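Local coordinates for protein beta-hexosaminidase (Neisseria gonorrhoeae, PDB 6JTJ) that probably cleaves terminal beta-1,4-linked N-acetylglucosamine from peptide-linked peptidoglycan fragments in the recycling of the bacterial cell wall, at residues C[104-107]-C[113-116]; C[117-122]-C[151-156]; C[268-271]-C[275-278]; C[280-285]-C[318-323]. All coordinates share one frame; numbering follows the deposited sequence.

Contact 1: residues C[104-107]-C[113-116]; sequences VDHE and RFIE. With NAG (2-acetamido-2-deoxy-beta-D-glucopyranose), chain I.
One carboxylate oxygen, Asp105 OD2, meets Arg113, a bound sugar and a water together. Arg113 NH2 reaches it at 2.9 Å in a salt bridge whose N-H...O angle is 150°. The carboxylate and guanidinium planes stand almost perpendicular (89°), and NH2 approaches from above the carboxylate plane. The O6 hydroxyl of N-acetylglucosamine donates to the same OD2 at 2.7 Å, and O4 donates to Asp105 OD1 at 2.8 Å. Water 1 lies in the guanidinium plane, accepts from Arg113 NE and Asp105 N, and donates to OD2. The site lies at strand 101-108 of the barrel-type glycosyl hydrolase 3 domain, where Asp105 and Arg113 are predicted substrate-binding residues. Asp221 and Glu219 of the second subunit also pair with Arg113, bringing the other chain to the sugar site. Behind the polar end, His106 NE2 accepts from the backbone Phe114 N at 3.1 Å, the donor being tilted from the imidazole plane. The edge of His106 also faces the Phe114 ring in an offset edge-to-face pair, planes at 62°. Val104 CG2 lies 3.5 Å from Arg113 CG and 3.7 Å from Phe114 CZ.

Contact 2: residues C[117-122]-C[151-156]; sequences GFTRLP and ATELSA
Glu153 meets Thr119 with both carboxylate oxygens: Thr119 N donates to OE1 at 2.8 Å (N-H...O angle 154°), and Thr119 OG1 donates to OE2 at a short 2.5 Å. Each oxygen uses its syn lone pair, the one on the side of its fellow oxygen, so two donors of a single residue hold the carboxylate from its open end and fix its rotation. Thr119 can present them together because its OG1 sits beside the backbone N (chi1 -57°), with the methyl CG2 anti to that N and beside the carbonyl carbon. Glu153 reaches the loop by stretching its chain beyond CG, and the two side chains cross at about a right angle. Gln375 gives OE2 a further hydrogen bond. Phe118 runs past Glu153 in the opposite direction. Its CD2 lies 3.5 Å from Glu153 OE1 and 3.8 Å from Glu153 CB, with the ring tilted 60° to the carboxylate. The far part of the ring meets the next residue of the helix, Phe118 CE2 being 3.8 Å from Leu154 CD2. The contact thus ties the loop that leads into helix 124-134 to the last turn of helix 136-155. Helix 369-382 meets Thr119 through Gln375 and Val378, while Leu154 turns to strand 101-108, packing on Val104 and His106.

Contact 3: residues C[268-271]-C[275-278]; sequences KPAG and IWLK
Ala270 packs on Trp276 and Leu277, in the loop between strand 261-262 and helix 274-284 of the glycosyl hydrolase 3 barrel. Before it, the carbonyl Lys268 O accepts from water 2 at 2.7 Å, and this water accepts from the indole Trp276 NE1 at 3.1 Å. The water lies in the plane of the indole, at its edge. Two residues on, the chain enters a short 3-10 segment, and Ala270 supplies the main packing. Its CA is 3.7 Å from Trp276 CD1, the pyrrole corner of the indole, which it approaches obliquely; its methyl CB lies 4.0 Å from that same CD1. The carbonyl Ala270 O points into the branched end of Leu277, with Leu277 CG at 3.4 Å and CD2 at 3.6 Å. Leu277 holds its fork there with CG beside the backbone N (chi1 -55°) and an extended outer bond (chi2 -179°). At Gly271 the carbonyl O comes 3.7 Å from Leu277 CD1, so this one methyl branch meets two successive peptide oxygens. Nearest atoms put Gly271 about 4 Å from the side chain of Asp294, the predicted nucleophile, so the segment borders the active site. The indole is backed elsewhere by Tyr262, edge to face, and by Leu233 and Leu236 of helix 233-238. The bend before helix 274-284 is therefore held to the helix's first turns by van der Waals packing and one water bridge, with no direct hydrogen bond between the two segments; the indole N-H is satisfied by the water, while CD1 of the same ring takes the apolar contact of Ala270.

Contact 4: residues C[280-285]-C[318-323]; sequences ILRRDI and GCDIVL
Arg282 and Gly318 bring the backbones nearest, CA to CA 8.8 Å; around Arg282 the helix makes a wider pi-type turn, Ile285 N bonding to Ile280 O at 2.8 Å, while Gly318, with a phi of 130°, closes helix 307-317 in a Schellman motif. Side chains and waters fill the interval. Arg282, bent at chi2, comes from one direction, Asp320 from the opposite one, to form a salt bridge between Arg282 NH2 and Asp320 OD2 at 2.7 Å. The oxygen lies at the edge of the guanidinium, near its plane, and the carboxylate is turned 56° against it. The N-H...O angle is only 116°, so the hydrogen bond is weak and the attraction is probably largely electrostatic. Two waters connect the same groups to the carbonyl Gly318 O: water 3, in the guanidinium plane, accepts from Arg282 NE at 3.1 Å and donates to Gly318 O at 2.6 Å. Water 4 donates to Gly318 O and to Asp320 OD1, at 2.7 and 2.8 Å, and has a weak, longer link to Arg282 NH2. Further bonds fix both partners: Arg282 NH1 donates to the carbonyls of Phe287 and Gly289, Asp320 OD2 accepts from Ile291 N, and Arg349 forms a salt bridge with Asp320 OD1. Helix 274-284 thereby meets the chain leading into strand 321-323, which runs parallel between strands 290-295 and 47-49, with helix 346-352 packing on Asp320 and Ile321.

In the fold
The four contacts follow one another along the chain and form two pairs on opposite sides of its centre. Contacts 1 and 2, with centres 8 Å apart, touch where Leu154 of helix 136-155 packs on His106 and Phe114. Contacts 3 and 4, also 8 Å apart, share helix 274-284, whose probable backbone hydrogen bonds run from one into the other. Between the pairs, centres lie 26 to 33 Å apart. Strands 101-108 and 321-323 belong to the same sheet, so contacts 1 and 4 both reach it without touching. Contact 1 supplies part of the sugar site, whereas contact 3 borders the predicted nucleophile Asp294, within one glycosyl hydrolase 3 domain.

Contact 1: residues C[104-107]-C[113-116]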
loop_
_atom_site.group_PDB
_atom_site.type_symbol
_atom_site.label_atom_id
_atom_site.label_comp_id
_atom_site.label_asym_id
_atom_site.label_seq_id
_atom_site.Cartn_x
_atom_site.Cartn_y
_atom_site.Cartn_z
ATOM N N VAL C 104 2.292 -0.595 -18.709
ATOM C CA VAL C 104 2.382 -1.531 -17.582
ATOM C C VAL C 104 3.168 -0.879 -16.434
ATOM O O VAL C 104 3.938 0.057 -16.647
ATOM C CB VAL C 104 3.068 -2.846 -18.009
ATOM C CG1 VAL C 104 4.559 -2.633 -18.253
ATOM C CG2 VAL C 104 2.847 -3.948 -16.989
ATOM N N ASP C 105 2.924 -1.350 -15.221
ATOM C CA ASP C 105 3.679 -0.950 -14.041
ATOM C C ASP C 105 4.902 -1.853 -13.848
ATOM O O ASP C 105 4.820 -2.874 -13.156
ATOM C CB ASP C 105 2.789 -1.016 -12.782
ATOM C CG ASP C 105 1.627 -0.032 -12.819
ATOM O OD1 ASP C 105 1.900 1.179 -12.913
ATOM O OD2 ASP C 105 0.453 -0.457 -12.707
ATOM N N HIS C 106 6.021 -1.488 -14.482
ATOM C CA HIS C 106 7.321 -2.070 -14.152
ATOM C C HIS C 106 8.173 -1.005 -13.512
ATOM O O HIS C 106 8.781 -0.187 -14.199
ATOM C CB HIS C 106 8.037 -2.645 -15.379
ATOM C CG HIS C 106 7.700 -4.078 -15.654
ATOM N ND1 HIS C 106 8.572 -4.942 -16.274
ATOM C CD2 HIS C 106 6.587 -4.795 -15.393
ATOM C CE1 HIS C 106 8.017 -6.136 -16.368
ATOM N NE2 HIS C 106 6.808 -6.072 -15.849
ATOM N N GLU C 107 8.191 -1.014 -12.186
ATOM C CA GLU C 107 9.051 -0.133 -11.415
ATOM C C GLU C 107 10.303 -0.878 -11.004
ATOM O O GLU C 107 11.406 -0.347 -11.100
ATOM C CB GLU C 107 8.345 0.336 -10.149
ATOM C CG GLU C 107 7.175 1.268 -10.387
ATOM C CD GLU C 107 6.398 1.581 -9.118
ATOM O OE1 GLU C 107 6.965 1.470 -8.010
ATOM O OE2 GLU C 107 5.221 1.945 -9.236
ATOM N N ARG C 113 5.021 -6.506 -12.947
ATOM C CA ARG C 113 3.912 -7.388 -13.324
ATOM C C ARG C 113 4.369 -8.700 -13.938
ATOM O O ARG C 113 3.844 -9.764 -13.618
ATOM C CB ARG C 113 2.968 -6.692 -14.313
ATOM C CG ARG C 113 2.350 -5.398 -13.830
ATOM C CD ARG C 113 1.775 -5.488 -12.424
ATOM N NE ARG C 113 1.168 -4.210 -12.064
ATOM C CZ ARG C 113 1.029 -3.743 -10.820
ATOM N NH1 ARG C 113 1.450 -4.439 -9.769
ATOM N NH2 ARG C 113 0.478 -2.552 -10.631
ATOM N N PHE C 114 5.356 -8.608 -14.809
ATOM C CA PHE C 114 5.756 -9.722 -15.649
ATOM C C PHE C 114 7.088 -10.253 -15.140
ATOM O O PHE C 114 8.105 -9.573 -15.219
ATOM C CB PHE C 114 5.921 -9.296 -17.127
ATOM C CG PHE C 114 4.759 -8.557 -17.703
ATOM C CD1 PHE C 114 3.470 -8.773 -17.263
ATOM C CD2 PHE C 114 4.963 -7.631 -18.705
ATOM C CE1 PHE C 114 2.406 -8.087 -17.824
ATOM C CE2 PHE C 114 3.901 -6.943 -19.275
ATOM C CZ PHE C 114 2.625 -7.168 -18.832
ATOM N N ILE C 115 7.078 -11.484 -14.643
ATOM C CA ILE C 115 8.250 -12.050 -13.986
ATOM C C ILE C 115 8.954 -13.069 -14.888
ATOM O O ILE C 115 10.110 -12.872 -15.247
ATOM C CB ILE C 115 7.849 -12.710 -12.656
ATOM C CG1 ILE C 115 7.274 -11.658 -11.712
ATOM C CG2 ILE C 115 9.022 -13.439 -12.021
ATOM C CD1 ILE C 115 8.203 -10.505 -11.357
ATOM N N GLU C 116 8.253 -14.140 -15.260
ATOM C CA GLU C 116 8.880 -15.237 -16.003
ATOM C C GLU C 116 9.364 -14.790 -17.376
ATOM O O GLU C 116 8.600 -14.246 -18.160
ATOM C CB GLU C 116 7.922 -16.418 -16.149
ATOM C CG GLU C 116 8.583 -17.664 -16.739
ATOM C CD GLU C 116 7.597 -18.735 -17.183
ATOM O OE1 GLU C 116 7.966 -19.941 -17.202
ATOM O OE2 GLU C 116 6.457 -18.379 -17.542
HETATM C C1 NAG I . -1.975 3.313 -8.424
HETATM C C2 NAG I . -0.513 3.200 -7.969
HETATM C C3 NAG I . 0.417 3.652 -9.070
HETATM C C4 NAG I . 0.089 2.946 -10.384
HETATM C C5 NAG I . -1.343 3.207 -10.805
HETATM C C6 NAG I . -1.726 2.352 -12.017
HETATM C C7 NAG I . 0.463 3.661 -5.712
HETATM C C8 NAG I . 0.963 2.278 -5.710
HETATM N N2 NAG I . -0.229 4.002 -6.805
HETATM O O1 NAG I . -2.802 2.462 -7.652
HETATM O O3 NAG I . 1.745 3.408 -8.666
HETATM O O4 NAG I . 0.970 3.327 -11.410
HETATM O O5 NAG I . -2.203 2.845 -9.745
HETATM O O6 NAG I . -1.689 0.959 -11.751
HETATM O O7 NAG I . 0.656 4.404 -4.734
HETATM O O HOH W 1 0.643 -2.674 -14.354
#

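Contact 2: residues C[117-122]-C[151-156]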
loop_
_atom_site.group_PDB
_atom_site.type_symbol
_atom_site.label_atom_id
_atom_site.label_comp_id
_atom_site.label_asym_id
_atom_site.label_seq_id
_atom_site.Cartn_x
_atom_site.Cartn_y
_atom_site.Cartn_z
ATOM N N GLY C 117 10.649 -14.998 -17.647
ATOM C CA GLY C 117 11.244 -14.613 -18.917
ATOM C C GLY C 117 11.800 -13.203 -18.929
ATOM O O GLY C 117 12.395 -12.783 -19.924
ATOM N N PHE C 118 11.642 -12.475 -17.817
ATOM C CA PHE C 118 12.167 -11.113 -17.686
ATOM C C PHE C 118 13.291 -11.123 -16.679
ATOM O O PHE C 118 13.304 -11.946 -15.767
ATOM C CB PHE C 118 11.046 -10.149 -17.211
ATOM C CG PHE C 118 10.105 -9.728 -18.302
ATOM C CD1 PHE C 118 9.070 -10.550 -18.702
ATOM C CD2 PHE C 118 10.254 -8.491 -18.923
ATOM C CE1 PHE C 118 8.218 -10.170 -19.722
ATOM C CE2 PHE C 118 9.394 -8.093 -19.937
ATOM C CZ PHE C 118 8.379 -8.934 -20.343
ATOM N N THR C 119 14.220 -10.192 -16.803
ATOM C CA THR C 119 15.170 -9.936 -15.742
ATOM C C THR C 119 14.394 -9.408 -14.537
ATOM O O THR C 119 13.533 -8.547 -14.694
ATOM C CB THR C 119 16.170 -8.860 -16.136
ATOM O OG1 THR C 119 16.810 -9.271 -17.327
ATOM C CG2 THR C 119 17.216 -8.635 -15.062
ATOM N N ARG C 120 14.693 -9.941 -13.346
ATOM C CA ARG C 120 14.088 -9.443 -12.117
ATOM C C ARG C 120 14.703 -8.099 -11.777
ATOM O O ARG C 120 15.910 -7.966 -11.701
ATOM C CB ARG C 120 14.290 -10.437 -10.972
ATOM C CG ARG C 120 13.419 -10.156 -9.755
ATOM C CD ARG C 120 11.972 -10.548 -10.007
ATOM N NE ARG C 120 11.157 -10.377 -8.806
ATOM C CZ ARG C 120 10.601 -9.238 -8.395
ATOM N NH1 ARG C 120 10.742 -8.115 -9.094
ATOM N NH2 ARG C 120 9.892 -9.225 -7.266
ATOM N N LEU C 121 13.865 -7.093 -11.584
ATOM C CA LEU C 121 14.332 -5.729 -11.366
ATOM C C LEU C 121 14.447 -5.418 -9.878
ATOM O O LEU C 121 13.606 -5.855 -9.092
ATOM C CB LEU C 121 13.369 -4.737 -12.013
ATOM C CG LEU C 121 13.174 -4.884 -13.519
ATOM C CD1 LEU C 121 11.914 -4.158 -13.953
ATOM C CD2 LEU C 121 14.377 -4.372 -14.285
ATOM N N PRO C 122 15.466 -4.651 -9.496
ATOM C CA PRO C 122 15.609 -4.296 -8.113
ATOM C C PRO C 122 14.642 -3.202 -7.753
ATOM O O PRO C 122 14.207 -2.460 -8.640
ATOM C CB PRO C 122 17.028 -3.732 -8.050
ATOM C CG PRO C 122 17.231 -3.130 -9.408
ATOM C CD PRO C 122 16.575 -4.121 -10.317
ATOM N N ALA C 151 13.132 -1.248 -19.879
ATOM C CA ALA C 151 12.418 -0.782 -21.059
ATOM C C ALA C 151 12.602 -1.725 -22.250
ATOM O O ALA C 151 11.628 -2.073 -22.917
ATOM C CB ALA C 151 12.869 0.634 -21.426
ATOM N N THR C 152 13.835 -2.155 -22.497
ATOM C CA THR C 152 14.122 -2.966 -23.680
ATOM C C THR C 152 13.339 -4.278 -23.667
ATOM O O THR C 152 12.753 -4.659 -24.667
ATOM C CB THR C 152 15.623 -3.250 -23.837
ATOM O OG1 THR C 152 16.359 -2.019 -23.868
ATOM C CG2 THR C 152 15.880 -4.009 -25.141
ATOM N N GLU C 153 13.302 -4.956 -22.528
ATOM C CA GLU C 153 12.618 -6.229 -22.461
ATOM C C GLU C 153 11.135 -6.044 -22.703
ATOM O O GLU C 153 10.485 -6.916 -23.295
ATOM C CB GLU C 153 12.887 -6.918 -21.115
ATOM C CG GLU C 153 14.337 -7.336 -20.954
ATOM C CD GLU C 153 14.636 -8.084 -19.661
ATOM O OE1 GLU C 153 13.752 -8.253 -18.810
ATOM O OE2 GLU C 153 15.790 -8.499 -19.478
ATOM N N LEU C 154 10.580 -4.926 -22.228
ATOM C CA LEU C 154 9.162 -4.668 -22.445
ATOM C C LEU C 154 8.908 -4.262 -23.885
ATOM O O LEU C 154 7.910 -4.670 -24.476
ATOM C CB LEU C 154 8.646 -3.581 -21.503
ATOM C CG LEU C 154 8.479 -3.947 -20.038
ATOM C CD1 LEU C 154 8.233 -2.674 -19.245
ATOM C CD2 LEU C 154 7.335 -4.928 -19.847
ATOM N N SER C 155 9.818 -3.475 -24.445
ATOM C CA SER C 155 9.691 -3.033 -25.828
ATOM C C SER C 155 9.648 -4.219 -26.802
ATOM O O SER C 155 8.906 -4.201 -27.773
ATOM C CB SER C 155 10.837 -2.096 -26.193
ATOM O OG SER C 155 10.802 -0.918 -25.421
ATOM N N ALA C 156 10.409 -5.266 -26.488
ATOM C CA ALA C 156 10.405 -6.498 -27.282
ATOM C C ALA C 156 9.056 -7.167 -27.328
ATOM O O ALA C 156 8.817 -7.978 -28.226
ATOM C CB ALA C 156 11.422 -7.476 -26.738
#

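Contact 3: residues C[268-271]-C[275-278]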
loop_
_atom_site.group_PDB
_atom_site.type_symbol
_atom_site.label_atom_id
_atom_site.label_comp_id
_atom_site.label_asym_id
_atom_site.label_seq_id
_atom_site.Cartn_x
_atom_site.Cartn_y
_atom_site.Cartn_z
ATOM N N LYS C 268 -9.393 19.322 -2.313
ATOM C CA LYS C 268 -9.571 18.161 -3.170
ATOM C C LYS C 268 -8.276 17.379 -3.344
ATOM O O LYS C 268 -7.199 17.970 -3.364
ATOM C CB LYS C 268 -10.065 18.607 -4.534
ATOM C CG LYS C 268 -11.459 19.205 -4.475
ATOM C CD LYS C 268 -11.850 19.812 -5.802
ATOM C CE LYS C 268 -13.307 20.260 -5.744
ATOM N NZ LYS C 268 -13.869 20.707 -7.050
ATOM N N PRO C 269 -8.384 16.043 -3.483
ATOM C CA PRO C 269 -7.201 15.255 -3.841
ATOM C C PRO C 269 -6.568 15.794 -5.122
ATOM O O PRO C 269 -7.276 16.285 -5.999
ATOM C CB PRO C 269 -7.750 13.847 -4.089
ATOM C CG PRO C 269 -9.130 13.842 -3.533
ATOM C CD PRO C 269 -9.619 15.253 -3.534
ATOM N N ALA C 270 -5.249 15.674 -5.220
ATOM C CA ALA C 270 -4.492 16.225 -6.331
ATOM C C ALA C 270 -5.036 15.849 -7.698
ATOM O O ALA C 270 -5.107 16.691 -8.584
ATOM C CB ALA C 270 -3.033 15.810 -6.224
ATOM N N GLY C 271 -5.450 14.601 -7.872
ATOM C CA GLY C 271 -5.958 14.136 -9.168
ATOM C C GLY C 271 -7.293 14.719 -9.601
ATOM O O GLY C 271 -7.735 14.530 -10.749
ATOM N N ILE C 275 -6.295 23.371 -9.074
ATOM C CA ILE C 275 -5.166 24.094 -8.510
ATOM C C ILE C 275 -3.876 23.282 -8.736
ATOM O O ILE C 275 -2.910 23.789 -9.311
ATOM C CB ILE C 275 -5.409 24.420 -7.018
ATOM C CG1 ILE C 275 -6.556 25.447 -6.888
ATOM C CG2 ILE C 275 -4.147 24.973 -6.376
ATOM C CD1 ILE C 275 -7.161 25.558 -5.507
ATOM N N TRP C 276 -3.883 22.019 -8.325
ATOM C CA TRP C 276 -2.691 21.184 -8.494
ATOM C C TRP C 276 -2.342 20.984 -9.964
ATOM O O TRP C 276 -1.187 21.122 -10.354
ATOM C CB TRP C 276 -2.838 19.825 -7.784
ATOM C CG TRP C 276 -2.562 19.901 -6.338
ATOM C CD1 TRP C 276 -3.439 19.679 -5.320
ATOM C CD2 TRP C 276 -1.315 20.221 -5.730
ATOM N NE1 TRP C 276 -2.817 19.846 -4.110
ATOM C CE2 TRP C 276 -1.516 20.207 -4.338
ATOM C CE3 TRP C 276 -0.048 20.543 -6.228
ATOM C CZ2 TRP C 276 -0.483 20.471 -3.427
ATOM C CZ3 TRP C 276 0.964 20.844 -5.337
ATOM C CH2 TRP C 276 0.751 20.781 -3.945
ATOM N N LEU C 277 -3.336 20.650 -10.776
ATOM C CA LEU C 277 -3.080 20.201 -12.129
ATOM C C LEU C 277 -2.951 21.341 -13.149
ATOM O O LEU C 277 -2.099 21.270 -14.030
ATOM C CB LEU C 277 -4.156 19.203 -12.566
ATOM C CG LEU C 277 -4.351 17.995 -11.647
ATOM C CD1 LEU C 277 -5.429 17.083 -12.204
ATOM C CD2 LEU C 277 -3.050 17.219 -11.450
ATOM N N LYS C 278 -3.769 22.381 -13.035
ATOM C CA LYS C 278 -3.716 23.461 -14.018
ATOM C C LYS C 278 -2.815 24.571 -13.550
ATOM O O LYS C 278 -1.897 24.976 -14.244
ATOM C CB LYS C 278 -5.115 23.998 -14.318
ATOM C CG LYS C 278 -5.970 22.980 -15.045
ATOM C CD LYS C 278 -7.318 23.548 -15.442
ATOM C CE LYS C 278 -8.081 22.513 -16.239
ATOM N NZ LYS C 278 -9.512 22.870 -16.365
HETATM O O HOH W 2 -4.975 18.840 -2.112
#

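Contact 4: residues C[280-285]-C[318-323]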
loop_
_atom_site.group_PDB
_atom_site.type_symbol
_atom_site.label_atom_id
_atom_site.label_comp_id
_atom_site.label_asym_id
_atom_site.label_seq_id
_atom_site.Cartn_x
_atom_site.Cartn_y
_atom_site.Cartn_z
ATOM N N ILE C 280 -0.667 24.735 -10.845
ATOM C CA ILE C 280 0.696 24.400 -10.431
ATOM C C ILE C 280 1.441 23.608 -11.496
ATOM O O ILE C 280 2.469 24.052 -11.979
ATOM C CB ILE C 280 0.720 23.700 -9.053
ATOM C CG1 ILE C 280 0.287 24.703 -7.969
ATOM C CG2 ILE C 280 2.112 23.209 -8.712
ATOM C CD1 ILE C 280 -0.151 24.075 -6.664
ATOM N N LEU C 281 0.914 22.449 -11.888
ATOM C CA LEU C 281 1.628 21.597 -12.835
ATOM C C LEU C 281 1.720 22.182 -14.254
ATOM O O LEU C 281 2.792 22.188 -14.839
ATOM C CB LEU C 281 1.003 20.188 -12.868
ATOM C CG LEU C 281 1.695 19.140 -13.737
ATOM C CD1 LEU C 281 3.184 19.036 -13.441
ATOM C CD2 LEU C 281 1.016 17.778 -13.564
ATOM N N ARG C 282 0.603 22.630 -14.822
ATOM C CA ARG C 282 0.617 23.218 -16.167
ATOM C C ARG C 282 1.260 24.598 -16.157
ATOM O O ARG C 282 2.276 24.813 -16.808
ATOM C CB ARG C 282 -0.795 23.326 -16.765
ATOM C CG ARG C 282 -1.491 22.015 -17.098
ATOM C CD ARG C 282 -0.802 21.276 -18.220
ATOM N NE ARG C 282 -1.537 20.076 -18.578
ATOM C CZ ARG C 282 -1.000 18.971 -19.096
ATOM N NH1 ARG C 282 0.297 18.871 -19.329
ATOM N NH2 ARG C 282 -1.790 17.953 -19.414
ATOM N N ARG C 283 0.663 25.530 -15.420
ATOM C CA ARG C 283 1.074 26.933 -15.499
ATOM C C ARG C 283 2.426 27.196 -14.868
ATOM O O ARG C 283 3.313 27.729 -15.509
ATOM C CB ARG C 283 0.055 27.874 -14.832
ATOM C CG ARG C 283 -0.301 29.035 -15.733
ATOM C CD ARG C 283 -0.699 30.299 -15.047
ATOM N NE ARG C 283 -1.470 30.240 -13.822
ATOM C CZ ARG C 283 -0.930 30.226 -12.610
ATOM N NH1 ARG C 283 0.396 30.177 -12.457
ATOM N NH2 ARG C 283 -1.722 30.222 -11.558
ATOM N N ASP C 284 2.557 26.856 -13.596
ATOM C CA ASP C 284 3.745 27.180 -12.840
ATOM C C ASP C 284 4.946 26.317 -13.261
ATOM O O ASP C 284 6.047 26.834 -13.465
ATOM C CB ASP C 284 3.433 27.025 -11.364
ATOM C CG ASP C 284 4.408 27.740 -10.483
ATOM O OD1 ASP C 284 5.593 27.855 -10.860
ATOM O OD2 ASP C 284 3.998 28.148 -9.376
ATOM N N ILE C 285 4.738 25.009 -13.411
ATOM C CA ILE C 285 5.830 24.107 -13.744
ATOM C C ILE C 285 6.095 24.047 -15.255
ATOM O O ILE C 285 7.220 23.768 -15.676
ATOM C CB ILE C 285 5.596 22.693 -13.145
ATOM C CG1 ILE C 285 5.667 22.784 -11.624
ATOM C CG2 ILE C 285 6.610 21.675 -13.663
ATOM C CD1 ILE C 285 5.156 21.574 -10.888
ATOM N N GLY C 318 -8.236 18.702 -15.035
ATOM C CA GLY C 318 -7.050 18.849 -15.873
ATOM C C GLY C 318 -6.415 17.552 -16.374
ATOM O O GLY C 318 -5.411 17.613 -17.086
ATOM N N CYS C 319 -6.975 16.395 -16.032
ATOM C CA CYS C 319 -6.477 15.129 -16.557
ATOM C C CYS C 319 -6.756 15.008 -18.045
ATOM O O CYS C 319 -7.822 15.408 -18.507
ATOM C CB CYS C 319 -7.136 13.952 -15.859
ATOM S SG CYS C 319 -6.891 13.887 -14.078
ATOM N N ASP C 320 -5.785 14.473 -18.789
ATOM C CA ASP C 320 -5.928 14.207 -20.220
ATOM C C ASP C 320 -6.614 12.882 -20.445
ATOM O O ASP C 320 -7.437 12.750 -21.362
ATOM C CB ASP C 320 -4.558 14.134 -20.895
ATOM C CG ASP C 320 -3.842 15.449 -20.906
ATOM O OD1 ASP C 320 -4.327 16.392 -21.562
ATOM O OD2 ASP C 320 -2.774 15.553 -20.274
ATOM N N ILE C 321 -6.258 11.890 -19.632
ATOM C CA ILE C 321 -6.621 10.515 -19.871
ATOM C C ILE C 321 -7.060 9.863 -18.559
ATOM O O ILE C 321 -6.368 9.978 -17.556
ATOM C CB ILE C 321 -5.427 9.734 -20.423
ATOM C CG1 ILE C 321 -5.059 10.216 -21.829
ATOM C CG2 ILE C 321 -5.712 8.235 -20.462
ATOM C CD1 ILE C 321 -3.632 9.901 -22.253
ATOM N N VAL C 322 -8.213 9.206 -18.567
ATOM C CA VAL C 322 -8.725 8.573 -17.371
ATOM C C VAL C 322 -8.482 7.076 -17.422
ATOM O O VAL C 322 -8.643 6.443 -18.458
ATOM C CB VAL C 322 -10.226 8.870 -17.109
ATOM C CG1 VAL C 322 -10.447 10.351 -16.847
ATOM C CG2 VAL C 322 -11.116 8.408 -18.253
ATOM N N LEU C 323 -8.086 6.535 -16.285
ATOM C CA LEU C 323 -7.828 5.120 -16.139
ATOM C C LEU C 323 -9.038 4.447 -15.520
ATOM O O LEU C 323 -9.542 4.915 -14.508
ATOM C CB LEU C 323 -6.641 4.878 -15.214
ATOM C CG LEU C 323 -5.304 4.632 -15.884
ATOM C CD1 LEU C 323 -4.889 5.879 -16.649
ATOM C CD2 LEU C 323 -4.247 4.237 -14.850
HETATM O O HOH W 3 -4.437 19.925 -17.632
HETATM O O HOH W 4 -5.191 18.287 -19.687
#